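Local structure of probable TonB-dependent siderophore receptor PiuA (Acinetobacter baumannii, 5FP1) at residues A124-G129 with F467-A472; S418-L423 with G438-K443; S491-G496 with D516-Q521; S95-G100 with A130-G135. The protein probably takes part in the first step of iron uptake, as an outer-membrane TonB-dependent receptor that binds iron-chelating siderophores, and may bind ferric enterobactin with micromolar affinity. All coordinates share one frame; numbering follows the deposited sequence. Where two conformers were deposited one is given.

Contact 1 (A124-G129 with F467-A472). With C8E ((hydroxyethyloxy)tri(ethyloxy)octane), chain E.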
loop_
_atom_site.group_PDB
_atom_site.type_symbol
_atom_site.label_atom_id
_atom_site.label_comp_id
_atom_site.label_asym_id
_atom_site.label_seq_id
_atom_site.Cartn_x
_atom_site.Cartn_y
_atom_site.Cartn_z
ATOM N N ALA A 124 0.414 -12.881 -8.226
ATOM C CA ALA A 124 1.005 -13.709 -7.184
ATOM C C ALA A 124 0.065 -14.472 -6.275
ATOM O O ALA A 124 0.376 -14.668 -5.093
ATOM C CB ALA A 124 1.936 -12.830 -6.355
ATOM N N SER A 125 -1.065 -14.938 -6.785
ATOM C CA SER A 125 -2.001 -15.655 -5.936
ATOM C C SER A 125 -1.437 -16.954 -5.388
ATOM O O SER A 125 -1.856 -17.371 -4.320
ATOM C CB SER A 125 -3.351 -15.915 -6.626
ATOM O OG SER A 125 -4.055 -14.709 -6.856
ATOM N N ALA A 126 -0.493 -17.609 -6.072
ATOM C CA ALA A 126 0.036 -18.861 -5.524
ATOM C C ALA A 126 0.755 -18.613 -4.193
ATOM O O ALA A 126 0.859 -19.508 -3.334
ATOM C CB ALA A 126 0.942 -19.553 -6.527
ATOM N N MET A 127 1.270 -17.392 -4.022
ATOM C CA MET A 127 1.967 -17.019 -2.809
ATOM C C MET A 127 1.010 -16.414 -1.766
ATOM O O MET A 127 1.247 -16.530 -0.570
ATOM C CB MET A 127 3.078 -16.008 -3.115
ATOM C CG MET A 127 4.132 -16.598 -4.023
ATOM S SD MET A 127 5.561 -15.527 -4.153
ATOM C CE MET A 127 6.312 -15.796 -2.561
ATOM N N GLY A 128 -0.061 -15.776 -2.220
ATOM C CA GLY A 128 -0.902 -14.987 -1.311
ATOM C C GLY A 128 -2.392 -15.267 -1.298
ATOM O O GLY A 128 -3.106 -14.736 -0.443
ATOM N N GLY A 129 -2.871 -16.125 -2.189
ATOM C CA GLY A 129 -4.293 -16.368 -2.314
ATOM C C GLY A 129 -5.044 -15.291 -3.094
ATOM O O GLY A 129 -4.522 -14.713 -4.050
ATOM N N PHE A 467 -10.892 -21.623 -6.075
ATOM C CA PHE A 467 -10.085 -21.390 -7.279
ATOM C C PHE A 467 -8.691 -21.924 -7.063
ATOM O O PHE A 467 -8.213 -22.034 -5.930
ATOM C CB PHE A 467 -10.069 -19.891 -7.647
ATOM C CG PHE A 467 -9.832 -18.963 -6.482
ATOM C CD1 PHE A 467 -10.891 -18.443 -5.752
ATOM C CD2 PHE A 467 -8.548 -18.566 -6.147
ATOM C CE1 PHE A 467 -10.663 -17.562 -4.698
ATOM C CE2 PHE A 467 -8.318 -17.706 -5.088
ATOM C CZ PHE A 467 -9.374 -17.210 -4.352
ATOM N N VAL A 468 -8.050 -22.306 -8.151
ATOM C CA VAL A 468 -6.689 -22.802 -8.091
ATOM C C VAL A 468 -5.824 -21.811 -8.826
ATOM O O VAL A 468 -6.179 -21.380 -9.926
ATOM C CB VAL A 468 -6.598 -24.184 -8.787
ATOM C CG1 VAL A 468 -5.148 -24.656 -8.912
ATOM C CG2 VAL A 468 -7.439 -25.184 -8.014
ATOM N N THR A 469 -4.699 -21.441 -8.228
ATOM C CA THR A 469 -3.769 -20.562 -8.897
ATOM C C THR A 469 -2.385 -21.195 -8.898
ATOM O O THR A 469 -2.096 -22.140 -8.125
ATOM C CB THR A 469 -3.710 -19.171 -8.233
ATOM O OG1 THR A 469 -3.386 -19.303 -6.852
ATOM C CG2 THR A 469 -5.039 -18.503 -8.358
ATOM N N TYR A 470 -1.532 -20.711 -9.788
ATOM C CA TYR A 470 -0.213 -21.296 -9.876
ATOM C C TYR A 470 0.874 -20.403 -10.397
ATOM O O TYR A 470 0.648 -19.269 -10.813
ATOM C CB TYR A 470 -0.296 -22.590 -10.692
ATOM C CG TYR A 470 -0.733 -22.403 -12.125
ATOM C CD1 TYR A 470 -2.086 -22.388 -12.468
ATOM C CD2 TYR A 470 0.201 -22.306 -13.143
ATOM C CE1 TYR A 470 -2.484 -22.227 -13.793
ATOM C CE2 TYR A 470 -0.188 -22.165 -14.473
ATOM C CZ TYR A 470 -1.528 -22.114 -14.793
ATOM O OH TYR A 470 -1.903 -21.969 -16.123
ATOM N N GLN A 471 2.090 -20.928 -10.339
ATOM C CA GLN A 471 3.231 -20.273 -10.899
ATOM C C GLN A 471 4.186 -21.329 -11.428
ATOM O O GLN A 471 4.308 -22.412 -10.849
ATOM C CB GLN A 471 3.938 -19.375 -9.877
ATOM C CG GLN A 471 4.761 -20.044 -8.812
ATOM C CD GLN A 471 5.210 -19.062 -7.718
ATOM O OE1 GLN A 471 4.432 -18.230 -7.265
ATOM N NE2 GLN A 471 6.464 -19.163 -7.298
ATOM N N ALA A 472 4.861 -20.997 -12.518
ATOM C CA ALA A 472 5.884 -21.856 -13.092
ATOM C C ALA A 472 6.956 -20.978 -13.681
ATOM O O ALA A 472 6.659 -20.029 -14.426
ATOM C CB ALA A 472 5.274 -22.739 -14.185
HETATM C C1 C8E E . -2.174 -27.833 -3.499
HETATM C C2 C8E E . -3.546 -27.677 -4.115
HETATM C C3 C8E E . -3.847 -28.852 -5.028
HETATM C C4 C8E E . -4.736 -28.470 -6.210
HETATM C C5 C8E E . -6.196 -28.832 -5.959
HETATM C C6 C8E E . -6.937 -29.159 -7.254
HETATM C C7 C8E E . -8.427 -29.378 -6.992
HETATM C C8 C8E E . -9.313 -28.672 -8.019
HETATM O O9 C8E E . -10.255 -27.828 -7.349
HETATM C C10 C8E E . -11.239 -27.277 -8.232
HETATM C C11 C8E E . -11.288 -25.755 -8.078
HETATM O O12 C8E E . -12.030 -25.115 -9.126
HETATM C C13 C8E E . -11.701 -25.551 -10.449
HETATM C C14 C8E E . -10.198 -25.456 -10.709
HETATM O O15 C8E E . -9.852 -26.122 -11.926
HETATM C C16 C8E E . -9.504 -27.492 -11.740
HETATM C C17 C8E E . -8.056 -27.708 -12.158
HETATM O O18 C8E E . -7.536 -28.855 -11.490
HETATM C C19 C8E E . -6.138 -28.719 -11.254
HETATM C C20 C8E E . -5.587 -29.996 -10.634
HETATM O O21 C8E E . -4.295 -29.719 -10.083
HETATM O O HOH W 1 0.412 -17.149 -8.839
#

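Contact 2 (S418-L423 with G438-K443). With C8E ((hydroxyethyloxy)tri(ethyloxy)octane), chain E.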
loop_
_atom_site.group_PDB
_atom_site.type_symbol
_atom_site.label_atom_id
_atom_site.label_comp_id
_atom_site.label_asym_id
_atom_site.label_seq_id
_atom_site.Cartn_x
_atom_site.Cartn_y
_atom_site.Cartn_z
ATOM N N SER A 418 -11.867 -17.861 4.766
ATOM C CA SER A 418 -11.076 -18.516 3.738
ATOM C C SER A 418 -10.342 -19.720 4.279
ATOM O O SER A 418 -10.060 -19.827 5.478
ATOM C CB SER A 418 -10.063 -17.550 3.147
ATOM O OG SER A 418 -9.097 -17.185 4.113
ATOM N N THR A 419 -10.010 -20.614 3.366
ATOM C CA THR A 419 -9.235 -21.789 3.675
ATOM C C THR A 419 -8.422 -22.177 2.461
ATOM O O THR A 419 -8.952 -22.254 1.357
ATOM C CB THR A 419 -10.141 -22.970 4.015
ATOM O OG1 THR A 419 -11.131 -22.550 4.966
ATOM C CG2 THR A 419 -9.301 -24.106 4.581
ATOM N N SER A 420 -7.146 -22.465 2.664
ATOM C CA SER A 420 -6.286 -22.753 1.545
ATOM C C SER A 420 -5.198 -23.737 1.856
ATOM O O SER A 420 -4.803 -23.922 3.006
ATOM C CB SER A 420 -5.646 -21.454 1.041
ATOM O OG SER A 420 -5.159 -20.669 2.087
ATOM N N VAL A 421 -4.689 -24.350 0.795
ATOM C CA VAL A 421 -3.576 -25.272 0.864
ATOM C C VAL A 421 -2.685 -24.952 -0.337
ATOM O O VAL A 421 -3.201 -24.640 -1.408
ATOM C CB VAL A 421 -4.065 -26.735 0.723
ATOM C CG1 VAL A 421 -2.909 -27.714 0.915
ATOM C CG2 VAL A 421 -5.209 -27.030 1.684
ATOM N N TYR A 422 -1.366 -25.019 -0.169
ATOM C CA TYR A 422 -0.462 -24.731 -1.247
ATOM C C TYR A 422 0.823 -25.570 -1.174
ATOM O O TYR A 422 1.191 -26.115 -0.134
ATOM C CB TYR A 422 -0.079 -23.227 -1.234
ATOM C CG TYR A 422 0.704 -22.880 -0.008
ATOM C CD1 TYR A 422 0.064 -22.574 1.190
ATOM C CD2 TYR A 422 2.088 -22.929 -0.015
ATOM C CE1 TYR A 422 0.794 -22.322 2.341
ATOM C CE2 TYR A 422 2.814 -22.682 1.125
ATOM C CZ TYR A 422 2.163 -22.387 2.300
ATOM O OH TYR A 422 2.920 -22.130 3.414
ATOM N N LEU A 423 1.494 -25.643 -2.314
ATOM C CA LEU A 423 2.841 -26.196 -2.421
ATOM C C LEU A 423 3.689 -25.236 -3.225
ATOM O O LEU A 423 3.293 -24.829 -4.335
ATOM C CB LEU A 423 2.822 -27.503 -3.207
ATOM C CG LEU A 423 1.969 -28.708 -2.828
ATOM C CD1 LEU A 423 2.170 -29.121 -1.390
ATOM C CD2 LEU A 423 0.504 -28.459 -3.119
ATOM N N GLY A 438 4.675 -23.456 -8.187
ATOM C CA GLY A 438 3.749 -23.176 -7.091
ATOM C C GLY A 438 2.346 -23.502 -7.520
ATOM O O GLY A 438 1.965 -23.295 -8.691
ATOM N N LEU A 439 1.575 -24.012 -6.570
ATOM C CA LEU A 439 0.198 -24.407 -6.805
ATOM C C LEU A 439 -0.591 -24.140 -5.522
ATOM O O LEU A 439 -0.165 -24.540 -4.460
ATOM C CB LEU A 439 0.165 -25.897 -7.142
ATOM C CG LEU A 439 -1.157 -26.533 -7.511
ATOM C CD1 LEU A 439 -1.775 -25.900 -8.741
ATOM C CD2 LEU A 439 -0.919 -28.019 -7.752
ATOM N N ARG A 440 -1.746 -23.499 -5.633
ATOM C CA ARG A 440 -2.519 -23.162 -4.445
ATOM C C ARG A 440 -3.993 -23.321 -4.723
ATOM O O ARG A 440 -4.469 -22.944 -5.800
ATOM C CB ARG A 440 -2.216 -21.717 -4.001
ATOM C CG ARG A 440 -3.036 -21.253 -2.808
ATOM C CD ARG A 440 -2.424 -20.030 -2.138
ATOM N NE ARG A 440 -3.374 -19.430 -1.236
ATOM C CZ ARG A 440 -3.058 -18.823 -0.100
ATOM N NH1 ARG A 440 -1.798 -18.676 0.254
ATOM N NH2 ARG A 440 -4.029 -18.297 0.630
ATOM N N TRP A 441 -4.719 -23.848 -3.737
ATOM C CA TRP A 441 -6.151 -23.955 -3.816
ATOM C C TRP A 441 -6.772 -23.138 -2.687
ATOM O O TRP A 441 -6.397 -23.306 -1.514
ATOM C CB TRP A 441 -6.592 -25.421 -3.663
ATOM C CG TRP A 441 -8.088 -25.552 -3.537
ATOM C CD1 TRP A 441 -9.008 -25.546 -4.557
ATOM C CD2 TRP A 441 -8.848 -25.658 -2.314
ATOM N NE1 TRP A 441 -10.284 -25.660 -4.046
ATOM C CE2 TRP A 441 -10.215 -25.730 -2.676
ATOM C CE3 TRP A 441 -8.505 -25.692 -0.947
ATOM C CZ2 TRP A 441 -11.236 -25.847 -1.721
ATOM C CZ3 TRP A 441 -9.510 -25.798 -0.006
ATOM C CH2 TRP A 441 -10.865 -25.883 -0.399
ATOM N N ASP A 442 -7.681 -22.238 -3.049
ATOM C CA ASP A 442 -8.353 -21.359 -2.095
ATOM C C ASP A 442 -9.851 -21.612 -2.113
ATOM O O ASP A 442 -10.456 -21.785 -3.178
ATOM C CB ASP A 442 -8.118 -19.878 -2.430
ATOM C CG ASP A 442 -6.770 -19.385 -1.976
ATOM O OD1 ASP A 442 -6.651 -19.019 -0.800
ATOM O OD2 ASP A 442 -5.820 -19.378 -2.783
ATOM N N LYS A 443 -10.445 -21.617 -0.924
ATOM C CA LYS A 443 -11.880 -21.489 -0.795
ATOM C C LYS A 443 -12.184 -20.173 -0.104
ATOM O O LYS A 443 -11.543 -19.828 0.899
ATOM C CB LYS A 443 -12.433 -22.657 0.029
ATOM C CG LYS A 443 -13.919 -22.545 0.313
ATOM C CD LYS A 443 -14.409 -23.777 1.062
ATOM C CE LYS A 443 -15.902 -23.681 1.349
ATOM N NZ LYS A 443 -16.323 -24.730 2.316
HETATM C C1 C8E E . -2.174 -27.833 -3.499
HETATM C C2 C8E E . -3.546 -27.677 -4.115
HETATM C C3 C8E E . -3.847 -28.852 -5.028
HETATM C C4 C8E E . -4.736 -28.470 -6.210
HETATM C C5 C8E E . -6.196 -28.832 -5.959
HETATM C C6 C8E E . -6.937 -29.159 -7.254
HETATM C C7 C8E E . -8.427 -29.378 -6.992
HETATM C C8 C8E E . -9.313 -28.672 -8.019
HETATM O O9 C8E E . -10.255 -27.828 -7.349
HETATM C C10 C8E E . -11.239 -27.277 -8.232
HETATM C C11 C8E E . -11.288 -25.755 -8.078
HETATM O O12 C8E E . -12.030 -25.115 -9.126
HETATM C C13 C8E E . -11.701 -25.551 -10.449
HETATM C C14 C8E E . -10.198 -25.456 -10.709
HETATM O O15 C8E E . -9.852 -26.122 -11.926
HETATM C C16 C8E E . -9.504 -27.492 -11.740
HETATM C C17 C8E E . -8.056 -27.708 -12.158
HETATM O O18 C8E E . -7.536 -28.855 -11.490
HETATM C C19 C8E E . -6.138 -28.719 -11.254
HETATM C C20 C8E E . -5.587 -29.996 -10.634
HETATM O O21 C8E E . -4.295 -29.719 -10.083
#

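Contact 3 (S491-G496 with D516-Q521)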
loop_
_atom_site.group_PDB
_atom_site.type_symbol
_atom_site.label_atom_id
_atom_site.label_comp_id
_atom_site.label_asym_id
_atom_site.label_seq_id
_atom_site.Cartn_x
_atom_site.Cartn_y
_atom_site.Cartn_z
ATOM N N SER A 491 -3.550 -15.189 -11.078
ATOM C CA SER A 491 -4.239 -14.586 -9.958
ATOM C C SER A 491 -5.738 -14.716 -10.149
ATOM O O SER A 491 -6.223 -14.746 -11.270
ATOM C CB SER A 491 -3.837 -13.115 -9.847
ATOM O OG SER A 491 -4.760 -12.372 -9.053
ATOM N N ALA A 492 -6.460 -14.774 -9.037
ATOM C CA ALA A 492 -7.916 -14.755 -9.012
ATOM C C ALA A 492 -8.354 -13.774 -7.901
ATOM O O ALA A 492 -7.705 -13.679 -6.845
ATOM C CB ALA A 492 -8.465 -16.149 -8.741
ATOM N N SER A 493 -9.419 -13.025 -8.175
ATOM C CA SER A 493 -9.906 -11.969 -7.264
ATOM C C SER A 493 -11.423 -12.071 -7.164
ATOM O O SER A 493 -12.143 -11.713 -8.104
ATOM C CB SER A 493 -9.476 -10.569 -7.745
ATOM O OG SER A 493 -9.775 -9.552 -6.763
ATOM N N PRO A 494 -11.911 -12.639 -6.064
ATOM C CA PRO A 494 -13.343 -12.877 -5.911
ATOM C C PRO A 494 -14.091 -11.604 -5.551
ATOM O O PRO A 494 -13.513 -10.663 -4.992
ATOM C CB PRO A 494 -13.407 -13.869 -4.748
ATOM C CG PRO A 494 -12.216 -13.524 -3.909
ATOM C CD PRO A 494 -11.148 -13.105 -4.889
ATOM N N VAL A 495 -15.370 -11.543 -5.890
ATOM C CA VAL A 495 -16.196 -10.424 -5.452
ATOM C C VAL A 495 -16.287 -10.467 -3.925
ATOM O O VAL A 495 -16.303 -11.527 -3.324
ATOM C CB VAL A 495 -17.606 -10.434 -6.085
ATOM C CG1 VAL A 495 -18.434 -11.551 -5.514
ATOM C CG2 VAL A 495 -18.301 -9.100 -5.874
ATOM N N GLY A 496 -16.314 -9.290 -3.320
ATOM C CA GLY A 496 -16.349 -9.126 -1.854
ATOM C C GLY A 496 -14.985 -9.170 -1.176
ATOM O O GLY A 496 -14.893 -9.204 0.038
ATOM N N ASP A 516 -18.328 -15.325 -10.733
ATOM C CA ASP A 516 -17.074 -16.025 -10.482
ATOM C C ASP A 516 -15.925 -14.995 -10.369
ATOM O O ASP A 516 -16.064 -13.841 -10.778
ATOM C CB ASP A 516 -16.713 -16.970 -11.641
ATOM C CG ASP A 516 -17.608 -18.213 -11.722
ATOM O OD1 ASP A 516 -18.073 -18.725 -10.696
ATOM O OD2 ASP A 516 -17.802 -18.688 -12.841
ATOM N N PRO A 517 -14.791 -15.418 -9.834
ATOM C CA PRO A 517 -13.695 -14.460 -9.635
ATOM C C PRO A 517 -13.106 -13.891 -10.908
ATOM O O PRO A 517 -13.105 -14.548 -11.955
ATOM C CB PRO A 517 -12.623 -15.285 -8.920
ATOM C CG PRO A 517 -13.349 -16.411 -8.280
ATOM C CD PRO A 517 -14.544 -16.701 -9.156
ATOM N N GLU A 518 -12.579 -12.678 -10.802
ATOM C CA GLU A 518 -11.764 -12.120 -11.869
ATOM C C GLU A 518 -10.520 -12.960 -12.013
ATOM O O GLU A 518 -10.063 -13.566 -11.058
ATOM C CB GLU A 518 -11.374 -10.688 -11.547
ATOM C CG GLU A 518 -12.564 -9.732 -11.475
ATOM C CD GLU A 518 -12.125 -8.292 -11.350
ATOM O OE1 GLU A 518 -11.273 -7.991 -10.470
ATOM O OE2 GLU A 518 -12.627 -7.448 -12.116
ATOM N N GLU A 519 -9.969 -12.988 -13.217
ATOM C CA GLU A 519 -8.815 -13.813 -13.512
ATOM C C GLU A 519 -7.753 -12.956 -14.156
ATOM O O GLU A 519 -8.045 -12.135 -15.050
ATOM C CB GLU A 519 -9.188 -14.961 -14.455
ATOM C CG GLU A 519 -10.165 -15.952 -13.866
ATOM C CD GLU A 519 -10.580 -16.998 -14.895
ATOM O OE1 GLU A 519 -9.843 -17.961 -15.088
ATOM O OE2 GLU A 519 -11.604 -16.822 -15.549
ATOM N N ALA A 520 -6.528 -13.117 -13.680
ATOM C CA ALA A 520 -5.409 -12.327 -14.164
ATOM C C ALA A 520 -4.201 -13.230 -14.319
ATOM O O ALA A 520 -4.149 -14.346 -13.763
ATOM C CB ALA A 520 -5.092 -11.178 -13.206
ATOM N N GLN A 521 -3.214 -12.726 -15.028
ATOM C CA GLN A 521 -1.999 -13.477 -15.245
ATOM C C GLN A 521 -0.831 -12.568 -15.583
ATOM O O GLN A 521 -1.003 -11.439 -16.069
ATOM C CB GLN A 521 -2.226 -14.535 -16.338
ATOM C CG GLN A 521 -2.516 -13.894 -17.686
ATOM C CD GLN A 521 -2.965 -14.864 -18.774
ATOM O OE1 GLN A 521 -3.114 -16.062 -18.560
ATOM N NE2 GLN A 521 -3.178 -14.331 -19.952
HETATM O O HOH W 2 -11.219 -7.653 -7.929
#

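Contact 4 (S95-G100 with A130-G135)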
loop_
_atom_site.group_PDB
_atom_site.type_symbol
_atom_site.label_atom_id
_atom_site.label_comp_id
_atom_site.label_asym_id
_atom_site.label_seq_id
_atom_site.Cartn_x
_atom_site.Cartn_y
_atom_site.Cartn_z
ATOM N N SER A 95 -4.628 -6.621 -0.776
ATOM C CA SER A 95 -3.494 -7.576 -0.797
ATOM C C SER A 95 -2.271 -6.964 -0.122
ATOM O O SER A 95 -1.151 -6.990 -0.641
ATOM C CB SER A 95 -3.173 -8.022 -2.235
ATOM O OG SER A 95 -4.339 -8.606 -2.798
ATOM N N MET A 96 -2.488 -6.408 1.065
ATOM C CA MET A 96 -1.400 -5.864 1.871
ATOM C C MET A 96 -1.180 -6.769 3.084
ATOM O O MET A 96 -2.130 -7.125 3.800
ATOM C CB MET A 96 -1.729 -4.442 2.315
ATOM C CG MET A 96 -2.153 -3.553 1.161
ATOM S SD MET A 96 -2.387 -1.839 1.640
ATOM C CE MET A 96 -0.748 -1.451 2.229
ATOM N N TYR A 97 0.088 -7.102 3.307
ATOM C CA TYR A 97 0.523 -8.143 4.217
ATOM C C TYR A 97 1.466 -7.574 5.287
ATOM O O TYR A 97 2.225 -6.617 5.060
ATOM C CB TYR A 97 1.246 -9.280 3.410
ATOM C CG TYR A 97 0.315 -10.081 2.547
ATOM C CD1 TYR A 97 -0.126 -9.590 1.303
ATOM C CD2 TYR A 97 -0.142 -11.329 2.958
ATOM C CE1 TYR A 97 -1.052 -10.293 0.543
ATOM C CE2 TYR A 97 -1.047 -12.042 2.196
ATOM C CZ TYR A 97 -1.491 -11.534 0.977
ATOM O OH TYR A 97 -2.420 -12.253 0.237
ATOM N N ILE A 98 1.376 -8.153 6.473
ATOM C CA ILE A 98 2.307 -7.884 7.558
ATOM C C ILE A 98 2.959 -9.223 7.922
ATOM O O ILE A 98 2.281 -10.170 8.334
ATOM C CB ILE A 98 1.598 -7.235 8.766
ATOM C CG1 ILE A 98 2.574 -7.063 9.936
ATOM C CG2 ILE A 98 0.426 -8.061 9.243
ATOM C CD1 ILE A 98 3.325 -5.756 9.873
ATOM N N ASP A 99 4.270 -9.310 7.708
ATOM C CA ASP A 99 5.003 -10.579 7.860
ATOM C C ASP A 99 4.258 -11.739 7.237
ATOM O O ASP A 99 4.108 -12.815 7.838
ATOM C CB ASP A 99 5.325 -10.835 9.345
ATOM C CG ASP A 99 6.151 -9.722 9.927
ATOM O OD1 ASP A 99 7.287 -9.534 9.446
ATOM O OD2 ASP A 99 5.647 -8.962 10.791
ATOM N N GLY A 100 3.789 -11.542 6.015
ATOM C CA GLY A 100 3.193 -12.657 5.260
ATOM C C GLY A 100 1.767 -13.004 5.576
ATOM O O GLY A 100 1.211 -13.942 5.004
ATOM N N ALA A 130 -6.278 -15.019 -2.677
ATOM C CA ALA A 130 -7.109 -14.069 -3.376
ATOM C C ALA A 130 -6.393 -12.735 -3.539
ATOM O O ALA A 130 -5.720 -12.271 -2.625
ATOM C CB ALA A 130 -8.413 -13.870 -2.654
ATOM N N GLY A 131 -6.541 -12.136 -4.712
ATOM C CA GLY A 131 -5.952 -10.855 -4.987
ATOM C C GLY A 131 -4.561 -10.998 -5.579
ATOM O O GLY A 131 -4.287 -11.931 -6.344
ATOM N N SER A 132 -3.667 -10.096 -5.209
ATOM C CA SER A 132 -2.326 -10.086 -5.789
ATOM C C SER A 132 -2.370 -10.100 -7.348
ATOM O O SER A 132 -1.638 -10.853 -7.997
ATOM C CB SER A 132 -1.489 -11.245 -5.249
ATOM O OG SER A 132 -1.158 -10.982 -3.878
ATOM N N VAL A 133 -3.238 -9.267 -7.913
ATOM C CA VAL A 133 -3.431 -9.211 -9.365
ATOM C C VAL A 133 -2.185 -8.679 -10.085
ATOM O O VAL A 133 -1.648 -9.317 -10.992
ATOM C CB VAL A 133 -4.645 -8.343 -9.709
ATOM C CG1 VAL A 133 -4.760 -8.125 -11.217
ATOM C CG2 VAL A 133 -5.910 -8.982 -9.157
ATOM N N GLY A 134 -1.721 -7.503 -9.674
ATOM C CA GLY A 134 -0.540 -6.909 -10.269
ATOM C C GLY A 134 0.691 -7.002 -9.403
ATOM O O GLY A 134 1.767 -6.613 -9.822
ATOM N N GLY A 135 0.520 -7.506 -8.190
ATOM C CA GLY A 135 1.576 -7.513 -7.168
ATOM C C GLY A 135 0.987 -7.422 -5.769
ATOM O O GLY A 135 -0.238 -7.418 -5.597
HETATM O O HOH W 3 -2.957 -11.882 -2.356
#

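Contact 1 (A124-G129 with F467-A472)
Ser125 and Ala126, in the short helix 125-128 of the plug, lie against Thr469 on strand 459-476 of the surrounding β-barrel, so this is a plug-to-wall contact of a TonB-dependent receptor. Thr469 presents both branches to the helix. With OG1 lying between its backbone N and carbonyl carbon (chi1 56°), OG1 and CG2 fork around the Ser125 methylene, at 3.4 Å from OG1 and 3.5 Å from CG2 to Ser125 CB. Ala126 is small enough to let the helix approach the strand backbone, and its CB sits 3.9 Å from Tyr470 CA. Next along the strand, Gln471 has an extended chain that crosses Met127 obliquely and brings OE1 to 3.6 Å from Met127 CG; its amide NE2 is held by Asp436 on the neighbouring strand. Ser125 OG reaches beyond the strand and accepts from Ala492 N. Gly129, just past the helix, has a positive phi, which suits glycine. Val468 faces the other way, toward a bound detergent. Between the helix and strand 459-476 themselves, a water makes the polar link: it accepts from Ala126 N at 2.9 Å and donates to Tyr470 O at 2.9 Å.

Contact 2 (S418-L423 with G438-K443)
Thr419, Val421 and Leu423 each form a hydrogen-bonded antiparallel pair, with Lys443, Trp441 and Leu439, in this β-hairpin of the barrel wall. Every N-H and C=O of the three pairs is satisfied across the hairpin by six bonds; the straightest runs from Trp441 N to Val421 O, with an angle of 173° at the hydrogen. The non-hydrogen-bonded pairs, Ser420 with Asp442 and Tyr422 with Arg440, put their side chains on the buried face. There Arg440, extended from CG to NE, takes hold of Asp442 side-on: NE meets OD2 of Asp442 at 2.9 Å, and NH2 meets OD1 of Asp442 at 3.1 Å on its syn lone pair, almost exactly in the guanidinium plane. This salt bridge pairs two buried charges and fixes the rotation of the guanidinium. Ser420 OG lies over one guanidinium face, 3.0 Å from Arg440 NH2 but badly angled for a bond. Tyr422 OH is satisfied by Asn350, and its ring takes a cation-pi contact from Lys32. On the outer face, apolar Val421, Leu439 and Trp441 suit a membrane-facing surface, and a detergent molecule lies along Trp441, whose NE1 bonds Asp466. Strand 346-368 continues the wall beyond segment 418-423, and strand 459-476 continues it beyond 438-443.

Contact 3 (S491-G496 with D516-Q521)
Ser491 pairs with Ala520, and Ser493 with Glu518, where strands 482-493 and 518-531 of the β-barrel run antiparallel. Four backbone bonds join them, such as Ser491 N to Ala520 O at 2.9 Å. Between these pairs Ala492 CA comes 3.2 Å from Glu518 O in a CA-H...O contact. The ladder ends at two prolines, which have no N-H to give: Pro517 CB lies 3.9 Å from Pro494 CA, and Pro494 CB faces Pro517 CG at 4.4 Å, with Pro517 CB also near Ala492 CB. Beyond them the chain leaves the wall in a long connection, of the sort that in this family usually faces the cell exterior. Small Ser491 and Ala520 suit the part of the inner face that the plug approaches: Ser491 OG bonds Gly131 O, and Val133 packs on both Ser491 and Ala520. Glu518 is positioned from strand 536-555, OE1 by a salt bridge to Lys547 and OE2 by Arg551 N. Its chain, extended beyond CG, carries the carboxylate alongside Ser493, whose OG is turned anti to its own N (chi1 -172°). A water spans them, 2.7 Å from Ser493 OG and donating to Glu518 OE1 at 2.6 Å.

Contact 4 (S95-G100 with A130-G135)
Ser95 overlaps the backbone of Gly131 and Ser132, its hydroxyl reaching into the bend of the loop that follows the plug helix 125-128. With OG turned beside its own backbone N (chi1 -58°), it accepts from Ser132 N at 2.9 Å along a nearly straight N-H (160°). The same oxygen is 3.5 Å from Gly131 CA, on the side where glycine has no CB, so it can come close; the backbone angles of Gly131 also call for glycine. Ser132 OG, 3.9 Å from Ser95 CB, lies beside it and turns to a water. Tyr97, two residues along on strand 96-98, reaches the loop mainly through this water, with only loose direct contact. The water lies in the plane of the ring at its edge and donates to Tyr97 OH at 2.7 Å and to Ala130 O at 2.8 Å. Outside the two segments, Tyr97 OH bonds Gly128 O at the end of the helix, and Ala130 O is shared with Arg102. A tyrosine suits this place because its long rigid ring carries a hydroxyl from the plug sheet to the loop. Such chemistry, one direct bond plus a bridging water, implies a loop fixed by polar groups more than by apolar packing.

Contact 4 is the most central, lying within the plug, whereas contacts 2 and 3 belong to the barrel wall and contact 1 joins plug to wall. Contacts 1, 3 and 4 are buried; contact 2 is partly buried, with exposed residues on its outer face. Strand 459-476 of contact 1 is flanked by strand 433-450 of contact 2 and strand 482-493 of contact 3, so all three follow one patch of wall. Contacts 2 and 3 are ladders of direct backbone bonds; contacts 1 and 4 cover less area and depend partly on water. Contact 2 alone pairs an inward salt bridge with an apolar outer face. Contacts 3 and 4 meet directly, Gly131 N bonding Ala492 O, which carries the plug loop onto the barrel strand.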